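Putative gamma-glutamylcyclotransferase PH0828 (PDB 1V30) is a putative gamma-glutamylcyclotransferase that probably acts on gamma-glutamyl substrates. Local coordinates at residues A[13-16]-A[20-23]; A[46-51]-A[79-84]; A[71-76]-A[94-99]. All blocks are in the same frame, centred on the assembly; numbering follows the deposited sequence.

Interaction 1. Residues A[13-16]-A[20-23]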
ATOM      1  N   TYR A  13       0.958   0.743   0.302  1.00 11.45           N
ATOM      2  CA  TYR A  13       0.370   1.565   1.351  1.00 11.82           C
ATOM      3  C   TYR A  13      -0.367   0.781   2.422  1.00 12.04           C
ATOM      4  O   TYR A  13      -0.724   1.342   3.456  1.00 14.06           O
ATOM      5  CB  TYR A  13      -0.628   2.540   0.726  1.00 12.63           C
ATOM      6  CG  TYR A  13      -1.715   1.838  -0.073  1.00 12.27           C
ATOM      7  CD1 TYR A  13      -1.569   1.610  -1.443  1.00 12.20           C
ATOM      8  CD2 TYR A  13      -2.886   1.384   0.546  1.00 11.45           C
ATOM      9  CE1 TYR A  13      -2.571   0.951  -2.179  1.00 12.18           C
ATOM     10  CE2 TYR A  13      -3.887   0.724  -0.180  1.00 13.05           C
ATOM     11  CZ  TYR A  13      -3.723   0.517  -1.538  1.00 11.83           C
ATOM     12  OH  TYR A  13      -4.740  -0.083  -2.249  1.00 13.45           O
ATOM     13  N   GLY A  14      -0.599  -0.502   2.185  1.00 12.03           N
ATOM     14  CA  GLY A  14      -1.365  -1.263   3.150  1.00 12.58           C
ATOM     15  C   GLY A  14      -0.882  -2.634   3.548  1.00 12.74           C
ATOM     16  O   GLY A  14       0.107  -2.775   4.266  1.00 12.66           O
ATOM     17  N   THR A  15      -1.595  -3.645   3.072  1.00 11.45           N
ATOM     18  CA  THR A  15      -1.335  -5.039   3.395  1.00 12.23           C
ATOM     19  C   THR A  15       0.093  -5.546   3.214  1.00 12.41           C
ATOM     20  O   THR A  15       0.537  -6.437   3.949  1.00 11.99           O
ATOM     21  CB  THR A  15      -2.321  -5.917   2.603  1.00 11.34           C
ATOM     22  OG1 THR A  15      -3.628  -5.331   2.691  1.00 12.98           O
ATOM     23  CG2 THR A  15      -2.376  -7.314   3.170  1.00 14.27           C
ATOM     24  N   LEU A  16       0.814  -4.979   2.256  1.00 12.94           N
ATOM     25  CA  LEU A  16       2.189  -5.386   1.992  1.00 12.08           C
ATOM     26  C   LEU A  16       3.249  -4.603   2.781  1.00 12.56           C
ATOM     27  O   LEU A  16       4.429  -4.958   2.755  1.00 13.92           O
ATOM     28  CB  LEU A  16       2.481  -5.293   0.490  1.00 13.15           C
ATOM     29  CG  LEU A  16       1.784  -6.328  -0.407  1.00 11.95           C
ATOM     30  CD1 LEU A  16       1.814  -5.851  -1.849  1.00 13.85           C
ATOM     31  CD2 LEU A  16       2.459  -7.687  -0.263  1.00 14.58           C
ATOM     32  N   LYS A  20       2.640  -5.674   8.217  1.00 14.58           N
ATOM     33  CA  LYS A  20       1.256  -5.925   7.824  1.00 14.81           C
ATOM     34  C   LYS A  20       1.074  -7.376   7.385  1.00 13.80           C
ATOM     35  O   LYS A  20       2.050  -8.066   7.095  1.00 14.14           O
ATOM     36  CB  LYS A  20       0.833  -4.925   6.741  1.00 14.16           C
ATOM     37  CG  LYS A  20       0.467  -3.551   7.298  1.00 19.72           C
ATOM     38  CD  LYS A  20       1.547  -3.000   8.211  1.00 21.00           C
ATOM     39  CE  LYS A  20       1.147  -1.676   8.839  1.00 20.31           C
ATOM     40  NZ  LYS A  20       2.284  -1.178   9.664  1.00 20.55           N
ATOM     41  N   PRO A  21      -0.183  -7.849   7.295  1.00 14.57           N
ATOM     42  CA  PRO A  21      -0.471  -9.238   6.916  1.00 13.92           C
ATOM     43  C   PRO A  21       0.242  -9.956   5.777  1.00 15.51           C
ATOM     44  O   PRO A  21       0.498 -11.157   5.883  1.00 17.70           O
ATOM     45  CB  PRO A  21      -1.988  -9.235   6.724  1.00 14.58           C
ATOM     46  CG  PRO A  21      -2.439  -8.212   7.711  1.00 14.20           C
ATOM     47  CD  PRO A  21      -1.437  -7.100   7.499  1.00 14.16           C
ATOM     48  N   LEU A  22       0.561  -9.263   4.695  1.00 14.31           N
ATOM     49  CA  LEU A  22       1.223  -9.937   3.585  1.00 14.42           C
ATOM     50  C   LEU A  22       2.663  -9.510   3.360  1.00 14.01           C
ATOM     51  O   LEU A  22       3.235  -9.772   2.301  1.00 14.66           O
ATOM     52  CB  LEU A  22       0.423  -9.735   2.293  1.00 16.15           C
ATOM     53  CG  LEU A  22      -0.921 -10.466   2.244  1.00 16.93           C
ATOM     54  CD1 LEU A  22      -1.630 -10.139   0.936  1.00 18.08           C
ATOM     55  CD2 LEU A  22      -0.697 -11.971   2.366  1.00 19.66           C
ATOM     56  N   HIS A  23       3.268  -8.876   4.358  1.00 14.88           N
ATOM     57  CA  HIS A  23       4.636  -8.421   4.179  1.00 14.81           C
ATOM     58  C   HIS A  23       5.647  -9.522   3.906  1.00 15.55           C
ATOM     59  O   HIS A  23       6.684  -9.261   3.298  1.00 16.21           O
ATOM     60  CB  HIS A  23       5.116  -7.607   5.374  1.00 15.79           C
ATOM     61  CG  HIS A  23       6.437  -6.947   5.137  1.00 16.68           C
ATOM     62  ND1 HIS A  23       6.618  -5.984   4.168  1.00 16.79           N
ATOM     63  CD2 HIS A  23       7.651  -7.142   5.703  1.00 18.79           C
ATOM     64  CE1 HIS A  23       7.886  -5.615   4.147  1.00 18.58           C
ATOM     65  NE2 HIS A  23       8.535  -6.304   5.069  1.00 19.93           N
TER
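T15 lays its methyl CG2 against the branch of L22: the two side chains run side by side and point the same way, with CG2 3.6 Å from L22 CG. CG2 stands anti to the backbone N of T15, which turns the methyl toward the leucine. From another direction, L16 CD2 lies 3.9 Å from L22 CB, so the leucine touches apolar carbon from two residues of the 13-16 loop. Two hydrogen bonds set the spacing. L22 N donates to T15 O at 2.9 Å with an N-H...O angle of 155°. H23 ND1 donates to L16 O at 2.8 Å, and at 170° this bond is nearly straight. L16 O lies in the plane of the imidazole, at its edge, but the donor itself is tilted out of the L16 carbonyl plane. H23 CG is anti to the backbone N (chi1 -171°), which swings the ring out to the L16 carbonyl. Exchanging H23 for an alanine would remove the ring, and L16 O would probably lose this donor, leaving the 13-16 loop less firmly tied. The segment 20-23 is itself a type I beta turn, closed by H23 N to K20 O at 3.1 Å. K20 CB and CG press on the carbonyls of T15 and G14, with K20 CG 3.2 Å from G14 O, before the chain bends away and NZ forms a salt bridge to D113. The amides of Y13 and L16 bind a 2-(cyclohexylamino)ethanesulfonic acid, probably from the crystallisation liquor, with weaker bonds from G14 and T15. Its place is only consistent with a pocket, but this loop of backbone N-H groups, backed by the 20-23 turn, matches the Y-G-T-L substrate-binding loop assigned by similarity in the gamma-glutamylcyclotransferase family.

Interaction 2. Residues A[46-51]-A[79-84]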
ATOM      1  N   TYR A  46     -12.030  -3.990   6.249  1.00 12.19           N
ATOM      2  CA  TYR A  46     -11.324  -5.212   6.641  1.00 12.84           C
ATOM      3  C   TYR A  46     -10.013  -5.243   5.861  1.00 13.67           C
ATOM      4  O   TYR A  46      -9.087  -5.988   6.193  1.00 13.99           O
ATOM      5  CB  TYR A  46     -12.135  -6.462   6.310  1.00 12.93           C
ATOM      6  CG  TYR A  46     -13.438  -6.557   7.061  1.00 12.79           C
ATOM      7  CD1 TYR A  46     -14.657  -6.553   6.379  1.00 13.98           C
ATOM      8  CD2 TYR A  46     -13.458  -6.647   8.451  1.00 11.46           C
ATOM      9  CE1 TYR A  46     -15.863  -6.633   7.066  1.00 14.07           C
ATOM     10  CE2 TYR A  46     -14.654  -6.729   9.149  1.00 13.67           C
ATOM     11  CZ  TYR A  46     -15.857  -6.721   8.448  1.00 12.62           C
ATOM     12  OH  TYR A  46     -17.040  -6.813   9.142  1.00 14.87           O
ATOM     13  N   LEU A  47      -9.957  -4.425   4.812  1.00 12.59           N
ATOM     14  CA  LEU A  47      -8.792  -4.296   3.943  1.00 12.55           C
ATOM     15  C   LEU A  47      -8.562  -2.819   3.682  1.00 12.02           C
ATOM     16  O   LEU A  47      -9.495  -2.016   3.750  1.00 13.06           O
ATOM     17  CB  LEU A  47      -9.040  -4.967   2.587  1.00 13.35           C
ATOM     18  CG  LEU A  47      -9.280  -6.472   2.545  1.00 15.50           C
ATOM     19  CD1 LEU A  47      -9.734  -6.869   1.148  1.00 17.32           C
ATOM     20  CD2 LEU A  47      -8.014  -7.210   2.932  1.00 15.78           C
ATOM     21  N   PRO A  48      -7.315  -2.442   3.372  1.00 11.91           N
ATOM     22  CA  PRO A  48      -6.982  -1.044   3.088  1.00 10.90           C
ATOM     23  C   PRO A  48      -7.263  -0.741   1.620  1.00 10.77           C
ATOM     24  O   PRO A  48      -7.006  -1.577   0.750  1.00 11.41           O
ATOM     25  CB  PRO A  48      -5.496  -0.971   3.422  1.00 10.95           C
ATOM     26  CG  PRO A  48      -5.005  -2.315   2.985  1.00 11.41           C
ATOM     27  CD  PRO A  48      -6.098  -3.276   3.437  1.00 12.03           C
ATOM     28  N   TYR A  49      -7.771   0.455   1.348  1.00 12.38           N
ATOM     29  CA  TYR A  49      -8.100   0.846  -0.016  1.00 13.10           C
ATOM     30  C   TYR A  49      -7.559   2.209  -0.400  1.00 13.54           C
ATOM     31  O   TYR A  49      -7.837   3.200   0.263  1.00 14.05           O
ATOM     32  CB  TYR A  49      -9.614   0.882  -0.210  1.00 14.42           C
ATOM     33  CG  TYR A  49     -10.335  -0.370   0.218  1.00 12.77           C
ATOM     34  CD1 TYR A  49     -11.219  -0.350   1.294  1.00 13.38           C
ATOM     35  CD2 TYR A  49     -10.166  -1.567  -0.472  1.00 12.79           C
ATOM     36  CE1 TYR A  49     -11.920  -1.490   1.668  1.00 13.16           C
ATOM     37  CE2 TYR A  49     -10.861  -2.712  -0.108  1.00 13.16           C
ATOM     38  CZ  TYR A  49     -11.738  -2.665   0.961  1.00 13.72           C
ATOM     39  OH  TYR A  49     -12.451  -3.785   1.301  1.00 14.76           O
ATOM     40  N   ALA A  50      -6.782   2.255  -1.477  1.00 14.58           N
ATOM     41  CA  ALA A  50      -6.271   3.529  -1.965  1.00 14.32           C
ATOM     42  C   ALA A  50      -7.061   3.845  -3.229  1.00 14.73           C
ATOM     43  O   ALA A  50      -7.130   3.031  -4.149  1.00 16.30           O
ATOM     44  CB  ALA A  50      -4.782   3.438  -2.286  1.00 14.52           C
ATOM     45  N   VAL A  51      -7.691   5.013  -3.245  1.00 15.66           N
ATOM     46  CA  VAL A  51      -8.466   5.451  -4.400  1.00 16.81           C
ATOM     47  C   VAL A  51      -8.091   6.890  -4.691  1.00 18.49           C
ATOM     48  O   VAL A  51      -7.668   7.619  -3.797  1.00 17.37           O
ATOM     49  CB  VAL A  51      -9.984   5.377  -4.135  1.00 17.69           C
ATOM     50  CG1 VAL A  51     -10.401   3.932  -3.927  1.00 18.23           C
ATOM     51  CG2 VAL A  51     -10.352   6.229  -2.929  1.00 17.86           C
ATOM     52  N   THR A  79      -7.714  -9.400  -6.198  1.00 17.96           N
ATOM     53  CA  THR A  79      -8.861  -9.390  -7.110  1.00 19.44           C
ATOM     54  C   THR A  79      -9.514  -8.031  -7.331  1.00 17.72           C
ATOM     55  O   THR A  79      -9.800  -7.646  -8.468  1.00 16.61           O
ATOM     56  CB  THR A  79      -9.968 -10.358  -6.617  1.00 19.37           C
ATOM     57  OG1 THR A  79      -9.482 -11.700  -6.654  1.00 24.22           O
ATOM     58  CG2 THR A  79     -11.216 -10.245  -7.486  1.00 23.69           C
ATOM     59  N   GLY A  80      -9.762  -7.312  -6.246  1.00 16.16           N
ATOM     60  CA  GLY A  80     -10.419  -6.024  -6.356  1.00 14.23           C
ATOM     61  C   GLY A  80      -9.535  -4.829  -6.651  1.00 12.42           C
ATOM     62  O   GLY A  80     -10.041  -3.721  -6.800  1.00 14.46           O
ATOM     63  N   TYR A  81      -8.226  -5.044  -6.737  1.00 13.44           N
ATOM     64  CA  TYR A  81      -7.293  -3.957  -7.013  1.00 12.89           C
ATOM     65  C   TYR A  81      -6.740  -4.051  -8.433  1.00 13.29           C
ATOM     66  O   TYR A  81      -6.589  -5.141  -8.974  1.00 15.57           O
ATOM     67  CB  TYR A  81      -6.109  -3.999  -6.035  1.00 13.28           C
ATOM     68  CG  TYR A  81      -6.465  -3.999  -4.563  1.00 12.66           C
ATOM     69  CD1 TYR A  81      -6.839  -5.177  -3.913  1.00 13.27           C
ATOM     70  CD2 TYR A  81      -6.380  -2.828  -3.809  1.00 12.30           C
ATOM     71  CE1 TYR A  81      -7.111  -5.190  -2.539  1.00 12.03           C
ATOM     72  CE2 TYR A  81      -6.653  -2.829  -2.436  1.00 11.78           C
ATOM     73  CZ  TYR A  81      -7.013  -4.012  -1.811  1.00 11.53           C
ATOM     74  OH  TYR A  81      -7.249  -4.015  -0.450  1.00 12.55           O
ATOM     75  N   ARG A  82      -6.443  -2.909  -9.037  1.00 15.04           N
ATOM     76  CA  ARG A  82      -5.866  -2.918 -10.370  1.00 16.13           C
ATOM     77  C   ARG A  82      -4.547  -2.155 -10.323  1.00 15.71           C
ATOM     78  O   ARG A  82      -4.390  -1.195  -9.570  1.00 15.54           O
ATOM     79  CB  ARG A  82      -6.848  -2.333 -11.395  1.00 18.34           C
ATOM     80  CG  ARG A  82      -8.028  -3.268 -11.662  1.00 18.05           C
ATOM     81  CD  ARG A  82      -9.061  -2.658 -12.599  1.00 19.63           C
ATOM     82  NE  ARG A  82      -9.620  -1.428 -12.052  1.00 19.63           N
ATOM     83  CZ  ARG A  82     -10.711  -0.823 -12.516  1.00 21.21           C
ATOM     84  NH1 ARG A  82     -11.379  -1.334 -13.543  1.00 18.63           N
ATOM     85  NH2 ARG A  82     -11.130   0.300 -11.956  1.00 21.49           N
ATOM     86  N   LEU A  83      -3.602  -2.607 -11.132  1.00 14.78           N
ATOM     87  CA  LEU A  83      -2.262  -2.046 -11.182  1.00 15.30           C
ATOM     88  C   LEU A  83      -2.191  -0.695 -11.879  1.00 15.74           C
ATOM     89  O   LEU A  83      -2.639  -0.549 -13.013  1.00 16.28           O
ATOM     90  CB  LEU A  83      -1.347  -3.044 -11.895  1.00 16.98           C
ATOM     91  CG  LEU A  83       0.161  -2.948 -11.689  1.00 19.41           C
ATOM     92  CD1 LEU A  83       0.503  -3.352 -10.258  1.00 17.04           C
ATOM     93  CD2 LEU A  83       0.862  -3.870 -12.674  1.00 22.02           C
ATOM     94  N   VAL A  84      -1.630   0.295 -11.193  1.00 14.98           N
ATOM     95  CA  VAL A  84      -1.468   1.624 -11.764  1.00 15.96           C
ATOM     96  C   VAL A  84      -0.032   2.066 -11.529  1.00 16.15           C
ATOM     97  O   VAL A  84       0.700   1.452 -10.748  1.00 17.61           O
ATOM     98  CB  VAL A  84      -2.421   2.665 -11.122  1.00 14.69           C
ATOM     99  CG1 VAL A  84      -3.866   2.252 -11.351  1.00 17.00           C
ATOM    100  CG2 VAL A  84      -2.134   2.803  -9.635  1.00 16.69           C
TER
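The Y81 ring meets P48 at its edge: P48 O lies close to the ring plane beside the hydroxyl, while Y81 OH comes obliquely to Y49 CD2. One face of Y49 carries L47 O from its own segment, 3.2 Å above the plane and displaced toward the rim. The contact is carried by the phenol end of Y81. Its OH donates to P48 O at 2.7 Å, approaching with a C=O...O angle of 154° and tilted 22° from the carbonyl plane, a short bond well directed at the acceptor. With CG anti to the carbonyl carbon, the ring is carried across to the 46-51 segment although the two backbones stay apart, the nearest CA atoms, of Y49 and Y81, being 8.5 Å from each other. Carbon closes in around the hydroxyl oxygen of Y81. Y81 OH lies 3.7 Å from L47 CB and 3.8 Å from Y49 CD2. P48 CD also approaches it, at 4.1 Å. Apolar contact between the rings is slighter, Y49 CD2 to Y81 CZ being 4.2 Å. The bond to P48 O thus directs the O-H, and the carbons of three consecutive residues hold the phenol end in place. W98 meets both tyrosine rings, edge-to-face with Y81. P48 also rests on T15 of the substrate-binding loop assigned by similarity. Y81 adds a side-chain bond across to strand 48-51, alongside the backbone hydrogen bond that joins A50 to W98 on strand 93-98, the neighbour of strand 81-86. A bound 2-(cyclohexylamino)ethanesulfonic acid comes within about 4 Å of the Y81 side chain, which is consistent with this aromatic bridge lining the putative substrate pocket of the gamma-glutamylcyclotransferase fold.

Interaction 3. Residues A[71-76]-A[94-99]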
ATOM      1  N   ARG A  71       4.235 -13.311  -8.295  1.00 18.73           N
ATOM      2  CA  ARG A  71       3.614 -14.063  -7.209  1.00 20.77           C
ATOM      3  C   ARG A  71       2.608 -13.192  -6.471  1.00 18.77           C
ATOM      4  O   ARG A  71       1.499 -13.629  -6.160  1.00 19.04           O
ATOM      5  CB  ARG A  71       4.662 -14.563  -6.212  1.00 23.83           C
ATOM      6  CG  ARG A  71       5.377 -15.838  -6.621  1.00 27.88           C
ATOM      7  CD  ARG A  71       5.662 -16.697  -5.395  1.00 32.30           C
ATOM      8  NE  ARG A  71       6.354 -15.957  -4.342  1.00 35.26           N
ATOM      9  CZ  ARG A  71       7.622 -15.566  -4.409  1.00 37.27           C
ATOM     10  NH1 ARG A  71       8.346 -15.844  -5.483  1.00 38.61           N
ATOM     11  NH2 ARG A  71       8.169 -14.898  -3.403  1.00 38.37           N
ATOM     12  N   ILE A  72       3.005 -11.957  -6.190  1.00 18.15           N
ATOM     13  CA  ILE A  72       2.135 -11.025  -5.487  1.00 17.78           C
ATOM     14  C   ILE A  72       0.902 -10.694  -6.319  1.00 18.55           C
ATOM     15  O   ILE A  72      -0.218 -10.680  -5.809  1.00 17.36           O
ATOM     16  CB  ILE A  72       2.879  -9.711  -5.166  1.00 18.33           C
ATOM     17  CG1 ILE A  72       4.002  -9.986  -4.163  1.00 18.78           C
ATOM     18  CG2 ILE A  72       1.899  -8.671  -4.627  1.00 19.23           C
ATOM     19  CD1 ILE A  72       4.873  -8.777  -3.868  1.00 20.24           C
ATOM     20  N   ASN A  73       1.115 -10.444  -7.606  1.00 18.50           N
ATOM     21  CA  ASN A  73       0.024 -10.080  -8.501  1.00 18.91           C
ATOM     22  C   ASN A  73      -0.904 -11.254  -8.820  1.00 20.29           C
ATOM     23  O   ASN A  73      -1.841 -11.116  -9.609  1.00 21.35           O
ATOM     24  CB  ASN A  73       0.597  -9.470  -9.786  1.00 18.50           C
ATOM     25  CG  ASN A  73      -0.337  -8.453 -10.418  1.00 18.00           C
ATOM     26  OD1 ASN A  73      -1.084  -7.760  -9.722  1.00 17.44           O
ATOM     27  ND2 ASN A  73      -0.286  -8.343 -11.739  1.00 19.26           N
ATOM     28  N   GLU A  74      -0.636 -12.400  -8.200  1.00 20.67           N
ATOM     29  CA  GLU A  74      -1.450 -13.600  -8.374  1.00 23.42           C
ATOM     30  C   GLU A  74      -2.295 -13.847  -7.124  1.00 22.71           C
ATOM     31  O   GLU A  74      -3.279 -14.589  -7.171  1.00 26.52           O
ATOM     32  CB  GLU A  74      -0.567 -14.829  -8.624  1.00 24.95           C
ATOM     33  CG  GLU A  74      -0.253 -15.107 -10.081  1.00 29.03           C
ATOM     34  CD  GLU A  74       0.528 -16.397 -10.265  1.00 29.01           C
ATOM     35  OE1 GLU A  74       0.749 -16.805 -11.424  1.00 32.06           O
ATOM     36  OE2 GLU A  74       0.928 -16.999  -9.246  1.00 32.03           O
ATOM     37  N   ILE A  75      -1.904 -13.232  -6.010  1.00 22.95           N
ATOM     38  CA  ILE A  75      -2.623 -13.390  -4.745  1.00 22.51           C
ATOM     39  C   ILE A  75      -4.116 -13.113  -4.936  1.00 21.95           C
ATOM     40  O   ILE A  75      -4.505 -12.105  -5.529  1.00 20.36           O
ATOM     41  CB  ILE A  75      -2.051 -12.441  -3.657  1.00 21.21           C
ATOM     42  CG1 ILE A  75      -0.555 -12.717  -3.465  1.00 23.74           C
ATOM     43  CG2 ILE A  75      -2.786 -12.652  -2.335  1.00 23.80           C
ATOM     44  CD1 ILE A  75       0.137 -11.787  -2.487  1.00 25.93           C
ATOM     45  N   GLU A  76      -4.949 -14.015  -4.429  1.00 21.03           N
ATOM     46  CA  GLU A  76      -6.395 -13.895  -4.556  1.00 20.44           C
ATOM     47  C   GLU A  76      -6.950 -12.554  -4.072  1.00 18.46           C
ATOM     48  O   GLU A  76      -7.818 -11.966  -4.715  1.00 18.86           O
ATOM     49  CB  GLU A  76      -7.073 -15.029  -3.786  1.00 23.12           C
ATOM     50  CG  GLU A  76      -8.510 -15.283  -4.192  1.00 28.78           C
ATOM     51  CD  GLU A  76      -8.635 -15.748  -5.629  1.00 32.24           C
ATOM     52  OE1 GLU A  76      -9.777 -15.900  -6.106  1.00 34.98           O
ATOM     53  OE2 GLU A  76      -7.592 -15.962  -6.283  1.00 35.83           O
ATOM     54  N   PHE A  94       4.835   0.783  -9.402  1.00 13.70           N
ATOM     55  CA  PHE A  94       3.492   0.246  -9.552  1.00 14.27           C
ATOM     56  C   PHE A  94       2.813   0.264  -8.189  1.00 14.38           C
ATOM     57  O   PHE A  94       3.462   0.081  -7.152  1.00 16.18           O
ATOM     58  CB  PHE A  94       3.529  -1.187 -10.087  1.00 15.34           C
ATOM     59  CG  PHE A  94       3.941  -1.279 -11.521  1.00 15.06           C
ATOM     60  CD1 PHE A  94       5.256  -1.567 -11.865  1.00 15.95           C
ATOM     61  CD2 PHE A  94       3.016  -1.055 -12.532  1.00 16.77           C
ATOM     62  CE1 PHE A  94       5.645  -1.632 -13.204  1.00 16.99           C
ATOM     63  CE2 PHE A  94       3.394  -1.116 -13.871  1.00 17.45           C
ATOM     64  CZ  PHE A  94       4.711  -1.405 -14.206  1.00 18.68           C
ATOM     65  N   LEU A  95       1.506   0.483  -8.203  1.00 14.05           N
ATOM     66  CA  LEU A  95       0.706   0.531  -6.990  1.00 13.48           C
ATOM     67  C   LEU A  95      -0.614  -0.162  -7.290  1.00 14.36           C
ATOM     68  O   LEU A  95      -1.119  -0.078  -8.414  1.00 14.56           O
ATOM     69  CB  LEU A  95       0.477   1.990  -6.584  1.00 14.92           C
ATOM     70  CG  LEU A  95      -0.453   2.290  -5.406  1.00 15.52           C
ATOM     71  CD1 LEU A  95       0.088   3.475  -4.621  1.00 16.48           C
ATOM     72  CD2 LEU A  95      -1.861   2.568  -5.910  1.00 16.36           C
ATOM     73  N   TRP A  96      -1.156  -0.861  -6.299  1.00 13.08           N
ATOM     74  CA  TRP A  96      -2.415  -1.571  -6.457  1.00 13.60           C
ATOM     75  C   TRP A  96      -3.542  -0.686  -5.964  1.00 13.59           C
ATOM     76  O   TRP A  96      -3.752  -0.535  -4.761  1.00 13.84           O
ATOM     77  CB  TRP A  96      -2.385  -2.883  -5.679  1.00 12.22           C
ATOM     78  CG  TRP A  96      -1.590  -3.953  -6.367  1.00 13.95           C
ATOM     79  CD1 TRP A  96      -2.038  -4.814  -7.328  1.00 14.38           C
ATOM     80  CD2 TRP A  96      -0.206  -4.267  -6.160  1.00 14.28           C
ATOM     81  NE1 TRP A  96      -1.020  -5.648  -7.729  1.00 15.28           N
ATOM     82  CE2 TRP A  96       0.117  -5.333  -7.030  1.00 16.00           C
ATOM     83  CE3 TRP A  96       0.796  -3.752  -5.325  1.00 14.88           C
ATOM     84  CZ2 TRP A  96       1.396  -5.894  -7.087  1.00 17.29           C
ATOM     85  CZ3 TRP A  96       2.070  -4.311  -5.381  1.00 16.81           C
ATOM     86  CH2 TRP A  96       2.357  -5.371  -6.255  1.00 16.75           C
ATOM     87  N   GLU A  97      -4.254  -0.101  -6.918  1.00 14.88           N
ATOM     88  CA  GLU A  97      -5.363   0.796  -6.645  1.00 16.38           C
ATOM     89  C   GLU A  97      -6.679   0.038  -6.499  1.00 15.35           C
ATOM     90  O   GLU A  97      -7.003  -0.821  -7.319  1.00 17.99           O
ATOM     91  CB  GLU A  97      -5.462   1.801  -7.792  1.00 18.95           C
ATOM     92  CG  GLU A  97      -6.712   2.649  -7.816  1.00 21.35           C
ATOM     93  CD  GLU A  97      -6.735   3.555  -9.026  1.00 23.08           C
ATOM     94  OE1 GLU A  97      -5.919   4.497  -9.070  1.00 24.84           O
ATOM     95  OE2 GLU A  97      -7.552   3.308  -9.940  1.00 27.42           O
ATOM     96  N   TRP A  98      -7.440   0.350  -5.455  1.00 15.67           N
ATOM     97  CA  TRP A  98      -8.722  -0.318  -5.262  1.00 14.56           C
ATOM     98  C   TRP A  98      -9.600   0.067  -6.457  1.00 15.35           C
ATOM     99  O   TRP A  98      -9.729   1.248  -6.784  1.00 16.65           O
ATOM    100  CB  TRP A  98      -9.353   0.116  -3.937  1.00 13.49           C
ATOM    101  CG  TRP A  98     -10.692  -0.498  -3.675  1.00 12.47           C
ATOM    102  CD1 TRP A  98     -11.868   0.167  -3.504  1.00 14.21           C
ATOM    103  CD2 TRP A  98     -10.996  -1.895  -3.536  1.00 10.78           C
ATOM    104  NE1 TRP A  98     -12.883  -0.720  -3.266  1.00 14.05           N
ATOM    105  CE2 TRP A  98     -12.381  -1.994  -3.279  1.00 12.38           C
ATOM    106  CE3 TRP A  98     -10.236  -3.072  -3.597  1.00 12.85           C
ATOM    107  CZ2 TRP A  98     -13.025  -3.224  -3.085  1.00 13.38           C
ATOM    108  CZ3 TRP A  98     -10.878  -4.298  -3.402  1.00 12.87           C
ATOM    109  CH2 TRP A  98     -12.260  -4.360  -3.150  1.00 13.08           C
ATOM    110  N   GLY A  99     -10.201  -0.931  -7.097  1.00 16.52           N
ATOM    111  CA  GLY A  99     -11.007  -0.679  -8.284  1.00 18.54           C
ATOM    112  C   GLY A  99     -12.496  -0.419  -8.158  1.00 20.69           C
ATOM    113  O   GLY A  99     -13.211  -0.425  -9.165  1.00 23.37           O
TER
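W96 and N73 share the one hydrogen bond of the contact, indole NE1 donating to the amide oxygen OD1 at 2.9 Å. The N-H...O angle is 175°, practically straight, and OD1 lies in the indole plane at the pyrrole edge. The amide is not coplanar with its partner: the two planes are 54° apart, and the indole nitrogen reaches OD1 from a direction tilted out of the amide plane. Beside this polar link, I72 CG2 touches the benzo end of the indole, 3.7 Å from W96 CH2 and equally close to CZ2, the two side chains running crosswise. Fixed at NE1 by N73 and met at the far carbons by I72, the ring is restrained in rotation about its CB-CG bond. Behind these groups stands the backbone that positions them. N73 has CG anti to its own N (chi1 -150°), which brings the amide across to the tryptophan from the residue just past the last turn of helix 66-72. The helix ends in a type I turn from I72 to I75, with I75 N bonded to I72 O at 3.1 Å, and E74 N reaches R71 O at 3.2 Å. On the strand side, W96 O accepts a hydrogen bond from Y13 OH. Further on, the turn leads to E76, which itself makes no contact with the 94-99 segment. The W96 side chain comes within about 4 Å of the bound 2-(cyclohexylamino)ethanesulfonic acid. Helix end and strand are thus clamped beside the putative active site of a gamma-glutamylcyclotransferase: W96 packs against L16 of the probable substrate-binding loop and holds the helix end that leads to E76, the proton acceptor by similarity.

Overall arrangement
From the N terminus, strand 8-12 leads into interaction 1, which closes a short loop with three residues between its segments before strand 30-37 begins. Interactions 2 and 3 come later and cross: 46-51 is followed by 71-76, then 79-84, then 94-99, so each contact opens or closes within the span of the other. Their second segments lie on neighbouring antiparallel strands, 81-86 and 93-98, joined by R82 N to E97 O at 2.8 Å. Thus strand 48-51 and the end of helix 66-72 are both tied to the hairpin 81-86/93-98. Y13 links all three: its hydroxyl lies 2.7 Å from W96 O and 3.2 Å from A50 N, and touches Y81.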